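Local coordinates for hypothetical NUDIX hydrolase (Listeria monocytogenes, PDB 3SON), which probably hydrolyses nucleoside diphosphate-linked substrates, as a Nudix-family enzyme whose own substrate is not established, and holds a calcium ion in the crystal, at residues A50-E53 with S54-L58; W115-Y118 with E119-I122; V24-T28 with D29-W33. All blocks are in the same frame, centred on the assembly; numbering follows the deposited sequence.

Contact 1: residues A50-E53 with S54-L58; sequences AKRE and SIEEL. With CA (calcium ion), chain C.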
loop_
_atom_site.group_PDB
_atom_site.type_symbol
_atom_site.label_atom_id
_atom_site.label_comp_id
_atom_site.label_asym_id
_atom_site.label_seq_id
_atom_site.Cartn_x
_atom_site.Cartn_y
_atom_site.Cartn_z
ATOM N N ALA A 50 11.444 -12.707 -6.875
ATOM C CA ALA A 50 10.854 -11.975 -8.053
ATOM C C ALA A 50 11.194 -12.731 -9.338
ATOM O O ALA A 50 10.318 -12.955 -10.156
ATOM C CB ALA A 50 11.392 -10.533 -8.103
ATOM N N LYS A 51 12.475 -13.166 -9.479
ATOM C CA LYS A 51 12.908 -13.914 -10.676
ATOM C C LYS A 51 12.119 -15.224 -10.805
ATOM O O LYS A 51 11.605 -15.556 -11.881
ATOM C CB LYS A 51 14.427 -14.233 -10.640
ATOM C CG LYS A 51 14.978 -14.704 -11.984
ATOM C CD LYS A 51 16.480 -14.964 -11.913
ATOM C CE LYS A 51 17.078 -15.396 -13.252
ATOM N NZ LYS A 51 18.515 -15.834 -13.116
ATOM N N ARG A 52 12.118 -15.989 -9.731
ATOM C CA ARG A 52 11.448 -17.300 -9.716
ATOM C C ARG A 52 9.994 -17.193 -10.103
ATOM O O ARG A 52 9.529 -17.996 -10.940
ATOM C CB ARG A 52 11.576 -17.983 -8.355
ATOM C CG ARG A 52 10.976 -19.418 -8.343
ATOM C CD ARG A 52 11.085 -20.138 -6.969
ATOM N NE ARG A 52 10.787 -19.240 -5.854
ATOM C CZ ARG A 52 9.567 -18.824 -5.527
ATOM N NH1 ARG A 52 8.485 -19.279 -6.194
ATOM N NH2 ARG A 52 9.410 -17.948 -4.528
ATOM N N GLU A 53 9.291 -16.221 -9.505
ATOM C CA GLU A 53 7.839 -16.071 -9.716
ATOM C C GLU A 53 7.567 -15.659 -11.147
ATOM O O GLU A 53 6.558 -16.074 -11.748
ATOM C CB GLU A 53 7.242 -15.063 -8.744
ATOM C CG GLU A 53 7.240 -15.594 -7.334
ATOM C CD GLU A 53 6.181 -16.708 -7.088
ATOM O OE1 GLU A 53 5.189 -16.768 -7.846
ATOM O OE2 GLU A 53 6.327 -17.455 -6.080
ATOM N N SER A 54 8.411 -14.777 -11.667
ATOM C CA SER A 54 8.327 -14.344 -13.037
ATOM C C SER A 54 8.523 -15.523 -13.977
ATOM O O SER A 54 7.771 -15.675 -14.949
ATOM C CB SER A 54 9.365 -13.232 -13.312
ATOM O OG SER A 54 9.006 -12.100 -12.524
ATOM N N ILE A 55 9.548 -16.335 -13.748
ATOM C CA ILE A 55 9.735 -17.560 -14.535
ATOM C C ILE A 55 8.542 -18.561 -14.414
ATOM O O ILE A 55 8.128 -19.126 -15.401
ATOM C CB ILE A 55 11.032 -18.290 -14.131
ATOM C CG1 ILE A 55 12.287 -17.460 -14.443
ATOM C CG2 ILE A 55 11.040 -19.652 -14.816
ATOM C CD1 ILE A 55 13.543 -17.890 -13.680
ATOM N N GLU A 56 7.987 -18.762 -13.209
ATOM C CA GLU A 56 6.903 -19.688 -13.029
ATOM C C GLU A 56 5.671 -19.180 -13.792
ATOM O O GLU A 56 5.033 -19.924 -14.525
ATOM C CB GLU A 56 6.551 -19.882 -11.536
ATOM C CG GLU A 56 7.660 -20.531 -10.678
ATOM C CD GLU A 56 7.279 -20.716 -9.187
ATOM O OE1 GLU A 56 6.225 -20.174 -8.762
ATOM O OE2 GLU A 56 8.040 -21.414 -8.436
ATOM N N GLU A 57 5.363 -17.902 -13.664
ATOM C CA GLU A 57 4.096 -17.429 -14.223
ATOM C C GLU A 57 4.103 -17.178 -15.721
ATOM O O GLU A 57 3.044 -17.275 -16.350
ATOM C CB GLU A 57 3.615 -16.180 -13.472
ATOM C CG GLU A 57 3.309 -16.445 -11.996
ATOM C CD GLU A 57 2.492 -15.351 -11.357
ATOM O OE1 GLU A 57 1.807 -14.599 -12.099
ATOM O OE2 GLU A 57 2.528 -15.217 -10.112
ATOM N N LEU A 58 5.258 -16.816 -16.285
ATOM C CA LEU A 58 5.409 -16.473 -17.709
ATOM C C LEU A 58 6.171 -17.497 -18.569
ATOM O O LEU A 58 6.309 -17.327 -19.785
ATOM C CB LEU A 58 6.057 -15.042 -17.810
ATOM C CG LEU A 58 5.379 -14.002 -16.955
ATOM C CD1 LEU A 58 6.107 -12.672 -17.059
ATOM C CD2 LEU A 58 3.931 -13.802 -17.351
HETATM CA CA CA C . 2.856 -16.770 -7.984
HETATM O O HOH W 1 3.514 -18.815 -7.964
HETATM O O HOH W 2 1.284 -16.710 -5.828
#
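The guanidinium of Arg-52 meets Glu-56 at its edge: OE2 of Glu-56 lies in the guanidinium plane, 3.1 Å from NH1, and that nitrogen stands above the carboxylate plane, the groups turned 59° apart. The same NH1 gives a second, shorter bond of 2.8 Å to OE2 of Glu-53, also from above that carboxylate, so one nitrogen joins both acids. Arg-52 and Glu-56 run alongside each other, one turn apart; a bend at chi3 (41°) turns the arginine head toward the acids. NE forms a salt bridge with Glu-44.

Glu-53 points its other oxygen, OE1, at the calcium ion, 2.3 Å away. Glu-57, one turn on, reaches the same ion with OE2 through an extended chain, and Ala-37 O is a further ligand. Water 1, bound 2.1 Å from the calcium, donates to OE1 of Glu-56, a second-shell residue. On the buried side, Ser-54 OG and Ser-54 N both bond to Ala-50 O, from opposite faces of its plane.

Arg-52, Glu-53, Glu-56 and Glu-57 match the conserved residues of the REUXEE core of the Nudix box, with Ser-54 in place of its usual bulky aliphatic residue and Glu-44 at the earlier glutamate. As in other Nudix proteins, the helix gathers acids around a divalent metal, and the arginine probably offsets their charge while fixing how Glu-53 and Glu-56 are turned.

Contact 2: residues W115-Y118 with E119-I122; sequences WVSY and ESAI. Unlike the reference sequence in segment 119-122: Ile-122 (reference Val).
Ser-117 and Ser-120 meet where a strand gives way to a helix, and their hydrogen bonds illustrate how a helix start is satisfied. Ser-117 occupies the N-cap position: its OG accepts from Ser-120 N at 3.1 Å, with an N-H...O angle of 154°. A chi1 of 68° places OG between the backbone N and the carbonyl carbon, and from there it can bend back over the first turn. The reciprocal half of a capping box is replaced by solvent, since water 3 accepts from Ser-117 N at 2.7 Å and is also bonded to Ser-120 OG. Water 4 bridges the two hydroxyls. The regular helical pattern then takes over, Ala-121 N bonding to Ser-117 O at 2.9 Å and Ile-122 N to Tyr-118 O at 3.0 Å.

The CH-pi contact belongs to the next pair. Ile-122 CG1 lies over one face of the Tyr-118 ring, 4.0 Å from its centroid and 20° off the normal, displaced toward the rim on the CZ side, while Ile-122 CD1 extends to 3.7 Å from Tyr-118 OH. Glu-119 takes up the ring edge instead: its CD lies in the ring plane near Tyr-118 CD2, with the carboxylate almost perpendicular to the ring.

Purely apolar contact is brief, Val-116 CG2 resting against Ala-121 CB at 3.7 Å.

Around this junction, Val-116 remains tied by backbone bonds to Phe-22 of strand 20-27, and Tyr-118 also packs on Phe-22. The tyrosine continues onto Leu-134, Tyr-135 and Asn-138 of helix 128-142, and Ala-121 too touches Leu-134, so the first turn of helix 118-124 packs against both Val-116 of strand 110-116 and helix 128-142.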
loop_
_atom_site.group_PDB
_atom_site.type_symbol
_atom_site.label_atom_id
_atom_site.label_comp_id
_atom_site.label_asym_id
_atom_site.label_seq_id
_atom_site.Cartn_x
_atom_site.Cartn_y
_atom_site.Cartn_z
ATOM N N TRP A 115 -1.669 -6.896 -23.034
ATOM C CA TRP A 115 -0.721 -5.789 -23.150
ATOM C C TRP A 115 -1.546 -4.540 -23.391
ATOM O O TRP A 115 -2.282 -4.436 -24.408
ATOM C CB TRP A 115 0.186 -6.039 -24.349
ATOM C CG TRP A 115 1.162 -7.106 -24.109
ATOM C CD1 TRP A 115 1.233 -8.337 -24.706
ATOM C CD2 TRP A 115 2.234 -7.085 -23.147
ATOM N NE1 TRP A 115 2.267 -9.083 -24.182
ATOM C CE2 TRP A 115 2.893 -8.372 -23.226
ATOM C CE3 TRP A 115 2.684 -6.159 -22.213
ATOM C CZ2 TRP A 115 3.973 -8.708 -22.412
ATOM C CZ3 TRP A 115 3.740 -6.527 -21.380
ATOM C CH2 TRP A 115 4.403 -7.750 -21.517
ATOM N N VAL A 116 -1.527 -3.618 -22.420
ATOM C CA VAL A 116 -2.442 -2.490 -22.388
ATOM C C VAL A 116 -1.689 -1.200 -22.072
ATOM O O VAL A 116 -0.591 -1.218 -21.544
ATOM C CB VAL A 116 -3.528 -2.720 -21.304
ATOM C CG1 VAL A 116 -4.363 -3.957 -21.656
ATOM C CG2 VAL A 116 -2.881 -2.914 -19.924
ATOM N N SER A 117 -2.309 -0.063 -22.373
ATOM C CA SER A 117 -1.701 1.203 -22.044
ATOM C C SER A 117 -1.726 1.413 -20.530
ATOM O O SER A 117 -2.418 0.731 -19.805
ATOM C CB SER A 117 -2.473 2.345 -22.671
ATOM O OG SER A 117 -3.731 2.436 -22.051
ATOM N N TYR A 118 -0.956 2.376 -20.080
ATOM C CA TYR A 118 -0.972 2.764 -18.687
ATOM C C TYR A 118 -2.389 2.950 -18.178
ATOM O O TYR A 118 -2.860 2.332 -17.180
ATOM C CB TYR A 118 -0.133 4.048 -18.485
ATOM C CG TYR A 118 -0.221 4.594 -17.084
ATOM C CD1 TYR A 118 0.485 4.009 -16.039
ATOM C CD2 TYR A 118 -1.075 5.637 -16.771
ATOM C CE1 TYR A 118 0.339 4.454 -14.716
ATOM C CE2 TYR A 118 -1.185 6.118 -15.473
ATOM C CZ TYR A 118 -0.449 5.560 -14.459
ATOM O OH TYR A 118 -0.570 6.024 -13.158
ATOM N N GLU A 119 -3.117 3.792 -18.888
ATOM C CA GLU A 119 -4.432 4.203 -18.449
ATOM C C GLU A 119 -5.386 3.022 -18.437
ATOM O O GLU A 119 -6.170 2.861 -17.490
ATOM C CB GLU A 119 -4.894 5.387 -19.315
ATOM C CG GLU A 119 -3.953 6.587 -19.179
ATOM C CD GLU A 119 -2.684 6.582 -20.061
ATOM O OE1 GLU A 119 -2.470 5.681 -20.937
ATOM O OE2 GLU A 119 -1.882 7.561 -19.913
ATOM N N SER A 120 -5.210 2.093 -19.383
ATOM C CA SER A 120 -6.057 0.909 -19.451
ATOM C C SER A 120 -5.754 -0.040 -18.325
ATOM O O SER A 120 -6.660 -0.528 -17.681
ATOM C CB SER A 120 -5.936 0.203 -20.798
ATOM O OG SER A 120 -6.465 1.054 -21.815
ATOM N N ALA A 121 -4.451 -0.148 -17.994
ATOM C CA ALA A 121 -3.997 -1.004 -16.880
ATOM C C ALA A 121 -4.580 -0.523 -15.538
ATOM O O ALA A 121 -5.038 -1.342 -14.723
ATOM C CB ALA A 121 -2.473 -0.999 -16.840
ATOM N N ILE A 122 -4.559 0.808 -15.308
ATOM C CA ILE A 122 -5.151 1.412 -14.069
ATOM C C ILE A 122 -6.630 1.076 -13.876
ATOM O O ILE A 122 -7.030 0.766 -12.755
ATOM C CB ILE A 122 -4.951 2.951 -14.007
ATOM C CG1 ILE A 122 -3.469 3.291 -13.995
ATOM C CG2 ILE A 122 -5.723 3.509 -12.810
ATOM C CD1 ILE A 122 -2.782 3.052 -12.643
HETATM O O HOH W 3 -4.582 -0.092 -23.890
HETATM O O HOH W 4 -5.774 3.660 -22.682
#

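Contact 3: residues V24-T28 with D29-W33; sequences VLHRT and DADVW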
loop_
_atom_site.group_PDB
_atom_site.type_symbol
_atom_site.label_atom_id
_atom_site.label_comp_id
_atom_site.label_asym_id
_atom_site.label_seq_id
_atom_site.Cartn_x
_atom_site.Cartn_y
_atom_site.Cartn_z
ATOM N N VAL A 24 -0.981 -7.271 -18.027
ATOM C CA VAL A 24 -1.846 -7.656 -16.913
ATOM C C VAL A 24 -2.391 -9.040 -17.176
ATOM O O VAL A 24 -2.634 -9.409 -18.316
ATOM C CB VAL A 24 -3.015 -6.690 -16.701
ATOM C CG1 VAL A 24 -2.501 -5.282 -16.459
ATOM C CG2 VAL A 24 -3.926 -6.620 -17.934
ATOM N N LEU A 25 -2.657 -9.763 -16.087
ATOM C CA LEU A 25 -3.054 -11.185 -16.138
ATOM C C LEU A 25 -4.425 -11.360 -15.604
ATOM O O LEU A 25 -4.725 -10.845 -14.542
ATOM C CB LEU A 25 -2.081 -12.025 -15.310
ATOM C CG LEU A 25 -0.592 -12.028 -15.736
ATOM C CD1 LEU A 25 0.311 -12.597 -14.635
ATOM C CD2 LEU A 25 -0.378 -12.865 -16.986
ATOM N N HIS A 26 -5.257 -12.081 -16.351
ATOM C CA HIS A 26 -6.567 -12.344 -15.915
ATOM C C HIS A 26 -6.580 -13.714 -15.305
ATOM O O HIS A 26 -5.993 -14.652 -15.844
ATOM C CB HIS A 26 -7.498 -12.269 -17.066
ATOM C CG HIS A 26 -8.920 -12.359 -16.652
ATOM N ND1 HIS A 26 -9.612 -13.531 -16.709
ATOM C CD2 HIS A 26 -9.800 -11.391 -16.204
ATOM C CE1 HIS A 26 -10.864 -13.320 -16.237
ATOM N NE2 HIS A 26 -10.992 -12.008 -15.950
ATOM N N ARG A 27 -7.193 -13.831 -14.124
ATOM C CA ARG A 27 -7.245 -15.120 -13.457
ATOM C C ARG A 27 -8.225 -16.157 -14.091
ATOM O O ARG A 27 -9.308 -15.827 -14.646
ATOM C CB ARG A 27 -7.618 -14.951 -11.994
ATOM C CG ARG A 27 -6.490 -14.317 -11.170
ATOM C CD ARG A 27 -6.811 -14.489 -9.683
ATOM N NE ARG A 27 -6.808 -15.894 -9.219
ATOM C CZ ARG A 27 -5.713 -16.534 -8.866
ATOM N NH1 ARG A 27 -4.518 -15.947 -8.993
ATOM N NH2 ARG A 27 -5.778 -17.799 -8.429
ATOM N N THR A 28 -7.819 -17.413 -14.050
ATOM C CA THR A 28 -8.714 -18.493 -14.526
ATOM C C THR A 28 -9.960 -18.638 -13.682
ATOM O O THR A 28 -11.083 -18.850 -14.239
ATOM C CB THR A 28 -7.953 -19.846 -14.644
ATOM O OG1 THR A 28 -6.890 -19.676 -15.590
ATOM C CG2 THR A 28 -8.921 -21.007 -15.082
ATOM N N ASP A 29 -9.820 -18.570 -12.348
ATOM C CA ASP A 29 -10.878 -18.901 -11.390
ATOM C C ASP A 29 -11.706 -17.748 -10.866
ATOM O O ASP A 29 -12.614 -17.930 -10.090
ATOM C CB ASP A 29 -10.218 -19.650 -10.201
ATOM C CG ASP A 29 -9.388 -18.756 -9.323
ATOM O OD1 ASP A 29 -9.395 -17.490 -9.531
ATOM O OD2 ASP A 29 -8.721 -19.272 -8.397
ATOM N N ALA A 30 -11.455 -16.537 -11.366
ATOM C CA ALA A 30 -12.123 -15.322 -10.885
ATOM C C ALA A 30 -11.983 -14.237 -11.914
ATOM O O ALA A 30 -10.965 -14.189 -12.605
ATOM C CB ALA A 30 -11.567 -14.869 -9.527
ATOM N N ASP A 31 -12.960 -13.316 -11.995
ATOM C CA ASP A 31 -12.836 -12.149 -12.893
ATOM C C ASP A 31 -11.947 -11.067 -12.213
ATOM O O ASP A 31 -12.446 -10.064 -11.697
ATOM C CB ASP A 31 -14.206 -11.602 -13.289
ATOM C CG ASP A 31 -14.137 -10.532 -14.407
ATOM O OD1 ASP A 31 -13.077 -10.389 -15.085
ATOM O OD2 ASP A 31 -15.160 -9.834 -14.619
ATOM N N VAL A 32 -10.645 -11.307 -12.217
ATOM C CA VAL A 32 -9.675 -10.537 -11.466
ATOM C C VAL A 32 -8.446 -10.357 -12.347
ATOM O O VAL A 32 -7.990 -11.302 -12.902
ATOM C CB VAL A 32 -9.265 -11.333 -10.170
ATOM C CG1 VAL A 32 -7.938 -10.855 -9.607
ATOM C CG2 VAL A 32 -10.340 -11.269 -9.112
ATOM N N TRP A 33 -7.927 -9.116 -12.445
ATOM C CA TRP A 33 -6.747 -8.818 -13.240
ATOM C C TRP A 33 -5.674 -8.471 -12.234
ATOM O O TRP A 33 -5.945 -7.784 -11.225
ATOM C CB TRP A 33 -7.001 -7.604 -14.112
ATOM C CG TRP A 33 -7.882 -7.818 -15.270
ATOM C CD1 TRP A 33 -9.262 -7.647 -15.334
ATOM C CD2 TRP A 33 -7.496 -8.328 -16.565
ATOM N NE1 TRP A 33 -9.723 -7.976 -16.566
ATOM C CE2 TRP A 33 -8.716 -8.415 -17.346
ATOM C CE3 TRP A 33 -6.296 -8.740 -17.137
ATOM C CZ2 TRP A 33 -8.728 -8.860 -18.659
ATOM C CZ3 TRP A 33 -6.309 -9.168 -18.471
ATOM C CH2 TRP A 33 -7.522 -9.232 -19.211
#
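His-26 meets Trp-33 edge to face: CD2 of the imidazole hangs over the indole, 3.4 Å from CE2, with the planes 64° apart. His-26 CB covers the indole's six-membered ring, 3.6 Å from its centroid, and Val-24 CG2 presses on CE3. Imidazole NE2 donates within the ring plane to Asp-31 OD1 at 2.8 Å, meeting that oxygen on its anti side. Arg-27 grips Asp-29 side-on, NE to OD1 at 3.1 Å and NH2 to OD2 at 3.3 Å; Arg-27 CD lies 3.8 Å from Val-32 CG1.

Backbone pairing sets these side chains in place. Arg-27 N bonds to Val-32 O at 2.9 Å, while His-26 and Trp-33 form an antiparallel non-hydrogen-bonded pair, which puts both rings on the same face of the sheet. Farther out, Ser-111 OG holds His-26 ND1, fixing the imidazole at both nitrogens, and Arg-27 NH1 is shared by Glu-109 and Gln-34. The chain reverses at Thr-28 and Asp-29, with type I turn backbone angles; a weakly bonded inverse gamma turn centred on Asp-31 then leads the returning arm toward Trp-33. This is a beta-hairpin, in which the loop joins antiparallel strands 20-27 and 33-39 of the Nudix sheet.

From the N terminus, contact 3 comes first, closing the turn that leads strand 20-27 into strand 33-39. The latter carries Ala-37, a calcium ligand, and the chain then enters helix 46-58, where contact 1 spans successive turns and closes no loop beyond them. Contact 2 follows much later, at the passage from strand 110-116 into helix 118-124. The three run in series, neither nesting nor crossing. Contact 3 touches both of the others: Leu-25 CD1 packs on Glu-57 OE1 of contact 1, and Val-24 CG1 approaches Val-116 CG2 of contact 2. Strand 20-27 thus links the metal-binding helix to the C-terminal helical layer, while contacts 1 and 2 themselves stay about 7 Å apart at their nearest atoms.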